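Local coordinates for archaeal flagellar ATP-binding protein FlaH (Methanocaldococcus jannaschii DSM 2661, PDB 4WIA) that probably binds ATP and magnesium through a KaiC-like P-loop NTPase domain and serves as a component of the archaeal flagellum (archaellum), at residues 93-98 against 106-111; 61-66 against 130-135; 111-116 against 149-154; 140-145 against 174-179; 43-48 against 68-73. One frame throughout, in Å; residues are numbered along the deposited sequence.

In the fold
All five contacts fall within the KaiC-like P-loop NTPase domain, arranged about its mixed sheet. Contacts 1 and 2, with centres about 7 Å apart, are joined where strands 90-94 and 58-62 run side by side: Val95 N lies 2.9 Å from Ser62 O. Contact 2 also reaches the nucleotide site, since its Gln64 binds the sulfate that Lys40 of the P-loop holds as well. Helix 108-114 leads from contact 1 to contact 3, and helix 142-153 from contact 3 to contact 4, their centres about 13 Å apart. Contact 5, with its centre about 26 Å from that of contact 4, joins the P-loop helix to helix 67-76.

Contact 1 of 5, residues 93-98 against 106-111; sequences IPVYPL and DGFLKK
At the edge of the parallel part of the P-loop NTPase sheet, where strand 90-94 gives way to helix 96-100, Phe108 of helix 108-114 is received by Val95, Pro97 and Leu98. The crossing is wholly apolar and is built round one ring. Leu98 lies over a face: its CD1 stands 4.2 Å from the centroid of the Phe108 ring and 15° off the normal, a CH-pi contact, while Leu98 CG comes to 3.8 Å from Phe108 CZ. The two side chains approach from opposite directions. The opposite face carries the CB of Asp106, two residues back in the same chain, which leaves the ring between an aliphatic group on each side. Pro97 meets the edge, its CB 4.4 Å from Phe108 CZ. With an alanine in place of Leu98, the face of Phe108 would probably lose its CH-pi partner and a gap would be likely to open toward Leu132 of helix 129-134, which touches both side chains. Val95, the centre of an inverse gamma turn and N-cap of helix 96-100, turns CG1 anti to its own nitrogen (chi1 -175°), and that methyl rests 3.8 Å from Phe108 CE1.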
# COMPACT_ATOMS: atom_id res chain seq x y z
N ILE A 93 9.59 -0.28 -22.47
CA ILE A 93 10.05 -0.70 -23.78
C ILE A 93 9.99 0.46 -24.77
O ILE A 93 8.92 0.76 -25.34
CB ILE A 93 9.16 -1.80 -24.31
CG1 ILE A 93 9.08 -2.95 -23.29
CG2 ILE A 93 9.69 -2.30 -25.69
CD1 ILE A 93 10.38 -3.70 -23.09
N PRO A 94 11.11 1.13 -24.97
CA PRO A 94 11.11 2.15 -26.01
C PRO A 94 11.20 1.54 -27.42
O PRO A 94 12.13 0.78 -27.68
CB PRO A 94 12.35 3.01 -25.69
CG PRO A 94 13.15 2.21 -24.71
CD PRO A 94 12.34 1.08 -24.17
N VAL A 95 10.28 1.92 -28.31
CA VAL A 95 10.36 1.50 -29.70
C VAL A 95 11.29 2.45 -30.50
O VAL A 95 10.83 3.39 -31.17
CB VAL A 95 8.96 1.45 -30.31
CG1 VAL A 95 9.03 0.89 -31.74
CG2 VAL A 95 8.06 0.58 -29.44
N TYR A 96 12.59 2.22 -30.41
CA TYR A 96 13.61 3.17 -30.95
C TYR A 96 13.41 3.61 -32.38
O TYR A 96 13.59 4.79 -32.70
CB TYR A 96 15.03 2.62 -30.81
CG TYR A 96 15.39 2.35 -29.37
CD1 TYR A 96 15.55 3.42 -28.48
CD2 TYR A 96 15.51 1.04 -28.86
CE1 TYR A 96 15.83 3.20 -27.13
CE2 TYR A 96 15.81 0.81 -27.52
CZ TYR A 96 15.96 1.90 -26.66
OH TYR A 96 16.27 1.70 -25.34
N PRO A 97 13.05 2.68 -33.26
CA PRO A 97 12.95 3.11 -34.65
C PRO A 97 11.83 4.15 -34.89
O PRO A 97 11.94 4.97 -35.83
CB PRO A 97 12.68 1.81 -35.43
CG PRO A 97 13.03 0.68 -34.51
CD PRO A 97 12.95 1.20 -33.11
N LEU A 98 10.76 4.09 -34.09
CA LEU A 98 9.72 5.09 -34.23
C LEU A 98 10.08 6.36 -33.50
O LEU A 98 9.66 7.43 -33.93
CB LEU A 98 8.35 4.59 -33.78
CG LEU A 98 7.75 3.62 -34.82
CD1 LEU A 98 6.46 3.01 -34.33
CD2 LEU A 98 7.49 4.28 -36.17
N ASP A 106 8.35 -1.28 -40.48
CA ASP A 106 8.91 -2.51 -39.92
C ASP A 106 7.81 -3.46 -39.40
O ASP A 106 6.63 -3.08 -39.35
CB ASP A 106 9.85 -2.11 -38.79
CG ASP A 106 10.68 -3.24 -38.28
OD1 ASP A 106 10.12 -4.19 -37.68
OD2 ASP A 106 11.90 -3.19 -38.45
N GLY A 107 8.17 -4.70 -39.05
CA GLY A 107 7.23 -5.70 -38.50
C GLY A 107 6.97 -5.46 -37.06
O GLY A 107 7.31 -6.29 -36.18
N PHE A 108 6.36 -4.31 -36.80
CA PHE A 108 6.09 -3.91 -35.43
C PHE A 108 5.10 -4.83 -34.78
O PHE A 108 5.29 -5.27 -33.65
CB PHE A 108 5.59 -2.48 -35.41
CG PHE A 108 6.66 -1.48 -35.77
CD1 PHE A 108 7.82 -1.41 -35.01
CD2 PHE A 108 6.54 -0.67 -36.90
CE1 PHE A 108 8.82 -0.51 -35.32
CE2 PHE A 108 7.54 0.24 -37.22
CZ PHE A 108 8.68 0.33 -36.40
N LEU A 109 4.05 -5.15 -35.51
CA LEU A 109 2.97 -5.96 -34.96
C LEU A 109 3.36 -7.39 -34.63
O LEU A 109 2.88 -7.98 -33.67
CB LEU A 109 1.76 -5.91 -35.92
CG LEU A 109 1.19 -4.49 -36.12
CD1 LEU A 109 -0.14 -4.55 -36.85
CD2 LEU A 109 1.02 -3.67 -34.84
N LYS A 110 4.23 -7.96 -35.45
CA LYS A 110 4.80 -9.27 -35.17
C LYS A 110 5.60 -9.24 -33.86
O LYS A 110 5.41 -10.10 -33.02
CB LYS A 110 5.67 -9.67 -36.35
CG LYS A 110 6.41 -10.98 -36.16
CD LYS A 110 7.26 -11.31 -37.36
CE LYS A 110 8.21 -12.44 -37.03
NZ LYS A 110 8.82 -13.01 -38.24
N LYS A 111 6.46 -8.23 -33.68
CA LYS A 111 7.20 -8.03 -32.41
C LYS A 111 6.29 -7.91 -31.19
O LYS A 111 6.51 -8.50 -30.14
CB LYS A 111 8.08 -6.77 -32.49
CG LYS A 111 9.38 -6.94 -33.25
CD LYS A 111 10.63 -6.94 -32.34
CE LYS A 111 11.96 -6.77 -33.07
NZ LYS A 111 12.64 -8.02 -33.55

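Contact 2 of 5, residues 61-66 against 130-135; sequences VSTQLT and SALIAN. With SO4 (sulfate ion), chain F.
The chain leaving strand 58-62 passes helix 129-134 at Thr63 and Ala131, whose CA atoms lie 7.2 Å apart. Thr63 divides its side chain between two neighbours on the helix. Its methyl CG2 sits 3.8 Å from Leu132 CG and equally near Leu132 CD2, the side chains crossing at a slant, whereas OG1 lies 4.1 Å from Ala131 CB. With chi1 at 54°, OG1 falls between the backbone nitrogen and the carbonyl carbon of Thr63, and it is hydrogen-bonded to the backbone N of Ser128. The turn that follows is gripped by Ser62 OG, which accepts from Gln64 N at 3.0 Å and from Leu65 N at 2.9 Å, an ST turn and an ST motif together. From this turn Gln64 extends beyond CG, and its NE2 donates to sulfate O2 at 2.8 Å. Lys40 and Asn164 also bind the sulfate, probably taken from the crystallisation liquor. This strand-end loop beside an anion held by the P-loop lysine is consistent with the nucleotide site of a P-loop NTPase, where Gln64 is thought to bind ATP.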
# COMPACT_ATOMS: atom_id res chain seq x y z
N VAL A 61 5.00 0.15 -23.31
CA VAL A 61 5.63 0.19 -24.58
C VAL A 61 5.31 1.56 -25.17
O VAL A 61 4.16 1.86 -25.44
CB VAL A 61 5.07 -0.90 -25.52
CG1 VAL A 61 5.77 -0.88 -26.90
CG2 VAL A 61 5.20 -2.27 -24.89
N SER A 62 6.35 2.36 -25.41
CA SER A 62 6.23 3.70 -25.92
C SER A 62 6.88 3.83 -27.33
O SER A 62 8.03 3.53 -27.50
CB SER A 62 6.98 4.68 -24.99
OG SER A 62 6.96 5.99 -25.51
N THR A 63 6.14 4.40 -28.27
CA THR A 63 6.68 4.82 -29.53
C THR A 63 7.24 6.22 -29.51
O THR A 63 7.56 6.75 -30.56
CB THR A 63 5.56 4.80 -30.59
OG1 THR A 63 4.43 5.56 -30.15
CG2 THR A 63 5.11 3.38 -30.81
N GLN A 64 7.31 6.87 -28.34
CA GLN A 64 7.68 8.30 -28.28
C GLN A 64 8.85 8.66 -27.36
O GLN A 64 9.60 9.54 -27.68
CB GLN A 64 6.45 9.13 -27.88
CG GLN A 64 5.33 9.01 -28.90
CD GLN A 64 4.12 9.82 -28.50
OE1 GLN A 64 4.12 10.49 -27.48
NE2 GLN A 64 3.05 9.70 -29.27
N LEU A 65 9.01 7.97 -26.24
CA LEU A 65 9.99 8.34 -25.26
C LEU A 65 11.00 7.24 -25.01
O LEU A 65 10.65 6.07 -24.78
CB LEU A 65 9.28 8.68 -23.93
CG LEU A 65 8.19 9.78 -23.97
CD1 LEU A 65 7.54 9.94 -22.63
CD2 LEU A 65 8.77 11.16 -24.39
N THR A 66 12.26 7.66 -24.98
CA THR A 66 13.34 6.81 -24.50
C THR A 66 13.12 6.62 -23.02
O THR A 66 12.27 7.28 -22.42
CB THR A 66 14.72 7.46 -24.64
OG1 THR A 66 14.73 8.70 -23.93
CG2 THR A 66 15.08 7.70 -26.09
N SER A 130 -1.62 2.99 -32.43
CA SER A 130 -1.90 3.53 -33.76
C SER A 130 -0.62 3.77 -34.59
O SER A 130 -0.60 3.45 -35.79
CB SER A 130 -2.79 4.79 -33.72
OG SER A 130 -2.14 5.91 -33.17
N ALA A 131 0.45 4.27 -33.97
CA ALA A 131 1.73 4.41 -34.68
C ALA A 131 2.30 3.05 -35.10
O ALA A 131 2.82 2.90 -36.22
CB ALA A 131 2.74 5.16 -33.85
N LEU A 132 2.17 2.03 -34.25
CA LEU A 132 2.69 0.69 -34.56
C LEU A 132 1.93 0.03 -35.70
O LEU A 132 2.53 -0.66 -36.53
CB LEU A 132 2.63 -0.19 -33.33
CG LEU A 132 3.58 0.21 -32.20
CD1 LEU A 132 3.27 -0.52 -30.90
CD2 LEU A 132 5.05 -0.04 -32.56
N ILE A 133 0.61 0.20 -35.74
CA ILE A 133 -0.17 -0.31 -36.87
C ILE A 133 0.18 0.46 -38.14
O ILE A 133 0.55 -0.14 -39.16
CB ILE A 133 -1.68 -0.22 -36.61
CG1 ILE A 133 -2.01 -1.11 -35.40
CG2 ILE A 133 -2.46 -0.66 -37.86
CD1 ILE A 133 -3.37 -0.89 -34.75
N ALA A 134 0.09 1.78 -38.09
CA ALA A 134 0.24 2.63 -39.27
C ALA A 134 1.59 2.43 -39.94
O ALA A 134 1.70 2.66 -41.13
CB ALA A 134 0.04 4.09 -38.91
N ASN A 135 2.61 2.05 -39.17
CA ASN A 135 3.92 1.83 -39.71
C ASN A 135 4.33 0.38 -39.82
O ASN A 135 5.50 0.09 -40.10
CB ASN A 135 4.93 2.61 -38.91
CG ASN A 135 4.68 4.08 -38.98
OD1 ASN A 135 4.76 4.66 -40.04
ND2 ASN A 135 4.33 4.69 -37.88
S SO4 F . -0.26 10.67 -30.44
O1 SO4 F . -1.60 11.28 -30.38
O2 SO4 F . 0.86 11.42 -29.79
O3 SO4 F . -0.02 10.69 -31.91
O4 SO4 F . -0.19 9.27 -29.87

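Contact 3 of 5, residues 111-116 against 149-154; sequences KVMETR and FKRITA
The Phe149 ring meets Val112 at a slant, neither squarely over a face nor at an edge, and the Arg151 guanidinium meets Met113, present as selenomethionine, in the same oblique way. Both pairs join helix 108-114 to helix 142-153 on the helical flank of the P-loop NTPase sheet, away from the nucleotide site. The inner pair is apolar: Val112 CG1 lies 4.2 Å from Phe149 CE1. Around it the core continues, for Phe149 also meets the ring of Phe126, the planes at about 20°, and reaches Ile159 and Cys161 of strand 158-163, while Val112 touches Leu132 and Leu145. The outer pair lies toward the surface. Arg151 bends at chi2 and chi3, swinging its guanidinium across the end of the Met113 side chain, and the terminal methyl CE comes to 4.1 Å from Arg151 NH1. Met113 also touches Val140, Leu145 and Phe148. Helix 108-114 finishes at this level: Thr115, the first residue to leave helical geometry, folds its hydroxyl back on the preceding turn. The carbonyl of Lys111 thereby accepts from two donors that arrive from opposite faces of its plane, Thr115 N at 3.1 Å and Thr115 OG1 at 2.6 Å.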
# COMPACT_ATOMS: atom_id res chain seq x y z
N LYS A 111 6.46 -8.23 -33.68
CA LYS A 111 7.20 -8.03 -32.41
C LYS A 111 6.29 -7.91 -31.19
O LYS A 111 6.51 -8.50 -30.14
CB LYS A 111 8.08 -6.77 -32.49
CG LYS A 111 9.38 -6.94 -33.25
CD LYS A 111 10.63 -6.94 -32.34
CE LYS A 111 11.96 -6.77 -33.07
NZ LYS A 111 12.64 -8.02 -33.55
N VAL A 112 5.26 -7.10 -31.35
CA VAL A 112 4.26 -6.93 -30.31
C VAL A 112 3.63 -8.27 -29.91
O VAL A 112 3.41 -8.52 -28.73
CB VAL A 112 3.16 -5.95 -30.79
CG1 VAL A 112 1.87 -6.09 -29.97
CG2 VAL A 112 3.69 -4.53 -30.75
N MSE A 113 3.30 -9.10 -30.90
CA MSE A 113 2.56 -10.33 -30.61
C MSE A 113 3.47 -11.40 -30.06
O MSE A 113 3.02 -12.30 -29.37
CB MSE A 113 1.75 -10.82 -31.78
CG MSE A 113 0.80 -9.73 -32.26
SE MSE A 113 -0.27 -10.24 -33.83
CE MSE A 113 -0.52 -12.14 -33.32
N GLU A 114 4.76 -11.29 -30.34
CA GLU A 114 5.70 -12.39 -30.09
C GLU A 114 6.63 -12.21 -28.91
O GLU A 114 7.25 -13.15 -28.46
CB GLU A 114 6.56 -12.59 -31.31
CG GLU A 114 5.83 -13.10 -32.51
CD GLU A 114 6.78 -13.40 -33.66
OE1 GLU A 114 7.94 -12.93 -33.68
OE2 GLU A 114 6.33 -14.05 -34.59
N THR A 115 6.74 -11.01 -28.38
CA THR A 115 7.66 -10.85 -27.28
C THR A 115 7.03 -11.27 -25.93
O THR A 115 6.24 -10.52 -25.34
CB THR A 115 8.19 -9.42 -27.22
OG1 THR A 115 8.52 -8.99 -28.53
CG2 THR A 115 9.42 -9.33 -26.35
N ARG A 116 7.43 -12.42 -25.42
CA ARG A 116 6.86 -13.02 -24.21
C ARG A 116 6.96 -12.11 -23.04
O ARG A 116 6.06 -12.09 -22.19
CB ARG A 116 7.62 -14.27 -23.79
CG ARG A 116 7.70 -15.37 -24.82
CD ARG A 116 8.75 -16.37 -24.35
NE ARG A 116 8.47 -17.74 -24.69
CZ ARG A 116 9.32 -18.76 -24.48
NH1 ARG A 116 10.51 -18.54 -23.89
NH2 ARG A 116 8.98 -19.99 -24.88
N PHE A 149 -4.81 -9.72 -28.69
CA PHE A 149 -5.11 -8.99 -27.40
C PHE A 149 -6.25 -9.64 -26.60
O PHE A 149 -6.15 -9.78 -25.38
CB PHE A 149 -5.46 -7.52 -27.65
CG PHE A 149 -4.28 -6.64 -27.99
CD1 PHE A 149 -2.98 -7.05 -27.78
CD2 PHE A 149 -4.51 -5.41 -28.55
CE1 PHE A 149 -1.94 -6.25 -28.12
CE2 PHE A 149 -3.46 -4.57 -28.87
CZ PHE A 149 -2.17 -4.98 -28.64
N LYS A 150 -7.30 -10.05 -27.30
CA LYS A 150 -8.41 -10.78 -26.65
C LYS A 150 -7.98 -12.09 -25.95
O LYS A 150 -8.50 -12.46 -24.92
CB LYS A 150 -9.54 -11.07 -27.66
CG LYS A 150 -10.36 -9.83 -27.97
CD LYS A 150 -10.81 -9.05 -26.73
CE LYS A 150 -11.54 -7.81 -27.24
NZ LYS A 150 -12.65 -7.29 -26.43
N ARG A 151 -7.02 -12.75 -26.56
CA ARG A 151 -6.42 -13.97 -26.06
C ARG A 151 -5.64 -13.65 -24.78
O ARG A 151 -5.78 -14.33 -23.77
CB ARG A 151 -5.50 -14.49 -27.19
CG ARG A 151 -5.65 -15.93 -27.60
CD ARG A 151 -5.66 -16.09 -29.14
NE ARG A 151 -4.39 -15.69 -29.80
CZ ARG A 151 -4.24 -15.24 -31.05
NH1 ARG A 151 -3.03 -14.88 -31.48
NH2 ARG A 151 -5.29 -15.12 -31.88
N ILE A 152 -4.91 -12.55 -24.77
CA ILE A 152 -4.19 -12.15 -23.55
C ILE A 152 -5.13 -11.64 -22.43
O ILE A 152 -4.96 -12.00 -21.25
CB ILE A 152 -3.14 -11.10 -23.87
CG1 ILE A 152 -2.14 -11.60 -24.90
CG2 ILE A 152 -2.45 -10.63 -22.61
CD1 ILE A 152 -1.19 -12.66 -24.41
N THR A 153 -6.11 -10.81 -22.77
CA THR A 153 -7.06 -10.32 -21.73
C THR A 153 -7.90 -11.43 -21.19
O THR A 153 -8.31 -11.40 -20.04
CB THR A 153 -7.96 -9.16 -22.21
OG1 THR A 153 -8.66 -9.50 -23.40
CG2 THR A 153 -7.12 -7.96 -22.50
N ALA A 154 -8.11 -12.48 -21.99
CA ALA A 154 -8.78 -13.67 -21.48
C ALA A 154 -8.01 -14.32 -20.33
O ALA A 154 -8.58 -15.07 -19.55
CB ALA A 154 -9.01 -14.69 -22.60

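Contact 4 of 5, residues 140-145 against 174-179; sequences VNVDDL and TIIRTS
Apolar contact comes first, between Val142 and two successive isoleucines of helix 170-179. Val142 CG1 is 3.8 Å from Ile176 CG1 and 4.0 Å from Ile175 CG2; the valine crosses Ile176 at about a right angle and Ile175 more obliquely. A chi1 of -178° places this methyl anti to the nitrogen of Val142, from where it reaches both residues. A mixed contact lies nearer the surface, where Asp143 OD1 stands 3.4 Å from Ile175 CG2 and 3.9 Å from Ile175 CD1, so that one carboxylate oxygen rests against two methyls. With a serine in place of Ile175, Val142 and the Asp143 carboxylate would probably lose their shared hydrocarbon neighbour, and a gap would be likely to open between the two helices. These helices pack next to each other in the P-loop NTPase fold, helix 142-153 leading into strand 158-163 and helix 170-179 into strand 182-191. Hydrogen bonds act within each segment. At the start of helix 142-153, Asn141 and Asp144 form a capping box: Asp144 N donates to Asn141 OD1 at 3.2 Å, and Asn141 N returns a bond to Asp144 OD2 at 3.1 Å, meeting the carboxylate on its anti side. Within helix 170-179, Thr178 OG1 and Thr178 N bond to Thr174 O from opposite faces of the carbonyl plane, the hydroxyl at 3.1 Å.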
# COMPACT_ATOMS: atom_id res chain seq x y z
N VAL A 140 0.22 -9.04 -41.18
CA VAL A 140 -0.57 -8.99 -39.97
C VAL A 140 -1.52 -7.80 -40.11
O VAL A 140 -1.07 -6.67 -40.37
CB VAL A 140 0.28 -8.79 -38.69
CG1 VAL A 140 -0.62 -8.75 -37.45
CG2 VAL A 140 1.32 -9.89 -38.57
N ASN A 141 -2.81 -8.07 -39.94
CA ASN A 141 -3.83 -7.00 -39.89
C ASN A 141 -4.45 -6.80 -38.48
O ASN A 141 -4.13 -7.50 -37.51
CB ASN A 141 -4.88 -7.21 -41.00
CG ASN A 141 -5.84 -8.37 -40.72
OD1 ASN A 141 -6.31 -8.57 -39.62
ND2 ASN A 141 -6.17 -9.09 -41.77
N VAL A 142 -5.32 -5.80 -38.40
CA VAL A 142 -5.91 -5.34 -37.12
C VAL A 142 -6.76 -6.39 -36.44
O VAL A 142 -6.67 -6.55 -35.24
CB VAL A 142 -6.69 -4.01 -37.32
CG1 VAL A 142 -7.28 -3.49 -36.00
CG2 VAL A 142 -5.73 -2.99 -37.88
N ASP A 143 -7.57 -7.10 -37.20
CA ASP A 143 -8.39 -8.18 -36.66
C ASP A 143 -7.51 -9.22 -35.95
O ASP A 143 -7.91 -9.79 -34.93
CB ASP A 143 -9.18 -8.86 -37.79
CG ASP A 143 -10.16 -7.92 -38.44
OD1 ASP A 143 -10.99 -7.31 -37.73
OD2 ASP A 143 -10.12 -7.78 -39.67
N ASP A 144 -6.33 -9.48 -36.54
CA ASP A 144 -5.38 -10.45 -35.97
C ASP A 144 -4.83 -9.91 -34.68
O ASP A 144 -4.68 -10.63 -33.69
CB ASP A 144 -4.18 -10.69 -36.89
CG ASP A 144 -4.57 -11.30 -38.25
OD1 ASP A 144 -5.47 -12.16 -38.32
OD2 ASP A 144 -3.94 -10.91 -39.24
N LEU A 145 -4.47 -8.64 -34.70
CA LEU A 145 -3.93 -8.03 -33.51
C LEU A 145 -4.97 -8.02 -32.39
O LEU A 145 -4.66 -8.35 -31.24
CB LEU A 145 -3.48 -6.61 -33.81
CG LEU A 145 -2.85 -5.87 -32.64
CD1 LEU A 145 -1.49 -6.46 -32.29
CD2 LEU A 145 -2.76 -4.40 -33.01
N THR A 174 -12.95 1.80 -36.34
CA THR A 174 -14.20 1.10 -35.99
C THR A 174 -13.95 -0.30 -35.43
O THR A 174 -14.66 -0.74 -34.53
CB THR A 174 -15.08 0.97 -37.22
OG1 THR A 174 -15.50 2.28 -37.68
CG2 THR A 174 -16.31 0.14 -36.93
N ILE A 175 -12.95 -1.01 -35.94
CA ILE A 175 -12.66 -2.37 -35.50
C ILE A 175 -12.08 -2.36 -34.13
O ILE A 175 -12.40 -3.18 -33.29
CB ILE A 175 -11.68 -3.11 -36.49
CG1 ILE A 175 -12.38 -3.35 -37.82
CG2 ILE A 175 -11.19 -4.43 -35.90
CD1 ILE A 175 -11.43 -3.65 -38.96
N ILE A 176 -11.16 -1.44 -33.92
CA ILE A 176 -10.51 -1.33 -32.63
C ILE A 176 -11.57 -1.00 -31.60
O ILE A 176 -11.59 -1.56 -30.50
CB ILE A 176 -9.39 -0.26 -32.66
CG1 ILE A 176 -8.27 -0.73 -33.60
CG2 ILE A 176 -8.84 0.01 -31.26
CD1 ILE A 176 -7.25 0.35 -33.93
N ARG A 177 -12.45 -0.07 -31.94
CA ARG A 177 -13.47 0.42 -30.99
C ARG A 177 -14.38 -0.72 -30.62
O ARG A 177 -14.76 -0.86 -29.47
CB ARG A 177 -14.30 1.56 -31.59
CG ARG A 177 -13.59 2.88 -31.78
CD ARG A 177 -14.46 3.75 -32.65
NE ARG A 177 -13.89 5.04 -33.07
CZ ARG A 177 -13.82 5.52 -34.34
NH1 ARG A 177 -13.30 6.73 -34.57
NH2 ARG A 177 -14.26 4.84 -35.37
N THR A 178 -14.77 -1.53 -31.61
CA THR A 178 -15.59 -2.71 -31.34
C THR A 178 -14.88 -3.68 -30.38
O THR A 178 -15.49 -4.25 -29.48
CB THR A 178 -16.01 -3.41 -32.65
OG1 THR A 178 -16.91 -2.54 -33.35
CG2 THR A 178 -16.73 -4.74 -32.38
N SER A 179 -13.61 -3.85 -30.57
CA SER A 179 -12.88 -4.76 -29.77
C SER A 179 -12.69 -4.21 -28.35
O SER A 179 -12.60 -4.94 -27.38
CB SER A 179 -11.56 -5.01 -30.48
OG SER A 179 -11.05 -6.29 -30.16

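Contact 5 of 5, residues 43-48 against 68-73; sequences LCQRLA and LEFIKQ
Gln45 lays its side chain across that of Gln73 at about a right angle, with the two amide planes 67° apart. One hydrogen bond joins them: Gln73 NE2 donates to Gln45 OE1 at 2.8 Å, and the N-H...O angle of 171° is nearly straight. The acceptor lies close to the plane of the donating amide, while the donor is tilted slightly from the carbonyl plane of Gln45. The methylene Gln73 CG also lies close to the same oxygen, 3.5 Å from Gln45 OE1. The two chains get there differently. Gln45 runs extended beyond CG, whereas Gln73 has CG anti to its nitrogen (chi1 158°) and then bends at chi2, which brings its NE2 round to Gln45 OE1. Helix 40-53, which carries Gln45, begins within the Walker A motif of this P-loop NTPase, with Lys40 and Ser41 in its first turn, and Gln45 touches residues of that motif; strand 58-62 then leads on to helix 67-76, the home of Gln73. Buried beside the polar pair, Phe70 offers its ring to the stem of Gln45, Phe70 CE1 being 4.3 Å from Gln45 CG in an oblique approach. The Phe70 ring is also stacked on Tyr92 and meets Tyr60 of strand 58-62, a residue that the Gln45 side chain touches too.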
# COMPACT_ATOMS: atom_id res chain seq x y z
N LEU A 43 -2.63 10.05 -19.15
CA LEU A 43 -3.61 9.15 -18.58
C LEU A 43 -3.06 7.78 -18.42
O LEU A 43 -3.30 7.15 -17.38
CB LEU A 43 -4.80 9.10 -19.49
CG LEU A 43 -6.12 8.67 -18.92
CD1 LEU A 43 -6.52 9.54 -17.72
CD2 LEU A 43 -7.19 8.73 -20.00
N CYS A 44 -2.28 7.29 -19.42
CA CYS A 44 -1.64 5.97 -19.29
C CYS A 44 -0.68 5.96 -18.17
O CYS A 44 -0.54 4.98 -17.47
CB CYS A 44 -0.86 5.59 -20.60
SG CYS A 44 -1.94 5.23 -22.00
N GLN A 45 0.01 7.08 -18.01
CA GLN A 45 1.03 7.24 -16.95
C GLN A 45 0.42 7.23 -15.55
O GLN A 45 0.95 6.56 -14.67
CB GLN A 45 1.81 8.51 -17.22
CG GLN A 45 2.77 8.31 -18.36
CD GLN A 45 3.16 9.57 -19.09
OE1 GLN A 45 3.01 10.70 -18.60
NE2 GLN A 45 3.74 9.37 -20.29
N ARG A 46 -0.71 7.94 -15.39
CA ARG A 46 -1.46 7.91 -14.12
C ARG A 46 -1.93 6.48 -13.81
O ARG A 46 -1.84 6.00 -12.66
CB ARG A 46 -2.66 8.85 -14.18
CG ARG A 46 -3.76 8.57 -13.14
CD ARG A 46 -3.27 8.85 -11.72
NE ARG A 46 -4.29 8.59 -10.70
CZ ARG A 46 -4.58 7.39 -10.19
NH1 ARG A 46 -3.98 6.30 -10.62
NH2 ARG A 46 -5.49 7.29 -9.24
N LEU A 47 -2.48 5.83 -14.83
CA LEU A 47 -2.95 4.45 -14.60
C LEU A 47 -1.79 3.54 -14.22
O LEU A 47 -1.88 2.77 -13.26
CB LEU A 47 -3.67 3.94 -15.83
CG LEU A 47 -5.01 4.64 -16.02
CD1 LEU A 47 -5.62 4.31 -17.37
CD2 LEU A 47 -6.00 4.28 -14.90
N ALA A 48 -0.68 3.64 -14.96
CA ALA A 48 0.49 2.84 -14.66
C ALA A 48 1.01 3.07 -13.25
O ALA A 48 1.28 2.13 -12.52
CB ALA A 48 1.59 3.10 -15.68
N LEU A 68 15.09 7.43 -20.57
CA LEU A 68 15.52 8.63 -19.89
C LEU A 68 14.37 9.67 -19.89
O LEU A 68 13.97 10.15 -18.83
CB LEU A 68 16.75 9.16 -20.59
CG LEU A 68 17.61 10.30 -20.15
CD1 LEU A 68 17.23 11.63 -20.80
CD2 LEU A 68 17.55 10.36 -18.65
N GLU A 69 13.82 9.95 -21.08
CA GLU A 69 12.73 10.88 -21.23
C GLU A 69 11.52 10.43 -20.42
O GLU A 69 10.86 11.24 -19.80
CB GLU A 69 12.35 11.06 -22.70
CG GLU A 69 13.45 11.58 -23.62
CD GLU A 69 13.09 11.49 -25.13
OE1 GLU A 69 13.22 12.54 -25.79
OE2 GLU A 69 12.68 10.41 -25.69
N PHE A 70 11.25 9.15 -20.38
CA PHE A 70 10.15 8.61 -19.60
C PHE A 70 10.37 8.85 -18.08
O PHE A 70 9.45 9.29 -17.35
CB PHE A 70 9.97 7.13 -19.88
CG PHE A 70 8.82 6.52 -19.19
CD1 PHE A 70 7.53 6.76 -19.63
CD2 PHE A 70 8.99 5.69 -18.09
CE1 PHE A 70 6.42 6.19 -18.98
CE2 PHE A 70 7.89 5.15 -17.45
CZ PHE A 70 6.61 5.41 -17.87
N ILE A 71 11.56 8.57 -17.59
CA ILE A 71 11.82 8.81 -16.20
C ILE A 71 11.60 10.30 -15.86
O ILE A 71 10.99 10.62 -14.83
CB ILE A 71 13.22 8.36 -15.83
CG1 ILE A 71 13.27 6.84 -15.83
CG2 ILE A 71 13.64 8.90 -14.46
CD1 ILE A 71 14.68 6.34 -15.99
N LYS A 72 12.08 11.21 -16.72
CA LYS A 72 11.89 12.61 -16.47
C LYS A 72 10.41 12.96 -16.50
O LYS A 72 9.97 13.76 -15.69
CB LYS A 72 12.60 13.50 -17.49
CG LYS A 72 14.03 13.12 -17.69
CD LYS A 72 14.87 14.30 -18.03
CE LYS A 72 15.14 14.52 -19.50
NZ LYS A 72 16.44 15.25 -19.59
N GLN A 73 9.69 12.43 -17.49
CA GLN A 73 8.29 12.76 -17.65
C GLN A 73 7.49 12.26 -16.44
O GLN A 73 6.72 13.02 -15.85
CB GLN A 73 7.74 12.13 -18.91
CG GLN A 73 6.24 11.96 -18.89
CD GLN A 73 5.50 13.26 -19.06
OE1 GLN A 73 6.11 14.30 -19.19
NE2 GLN A 73 4.18 13.20 -19.11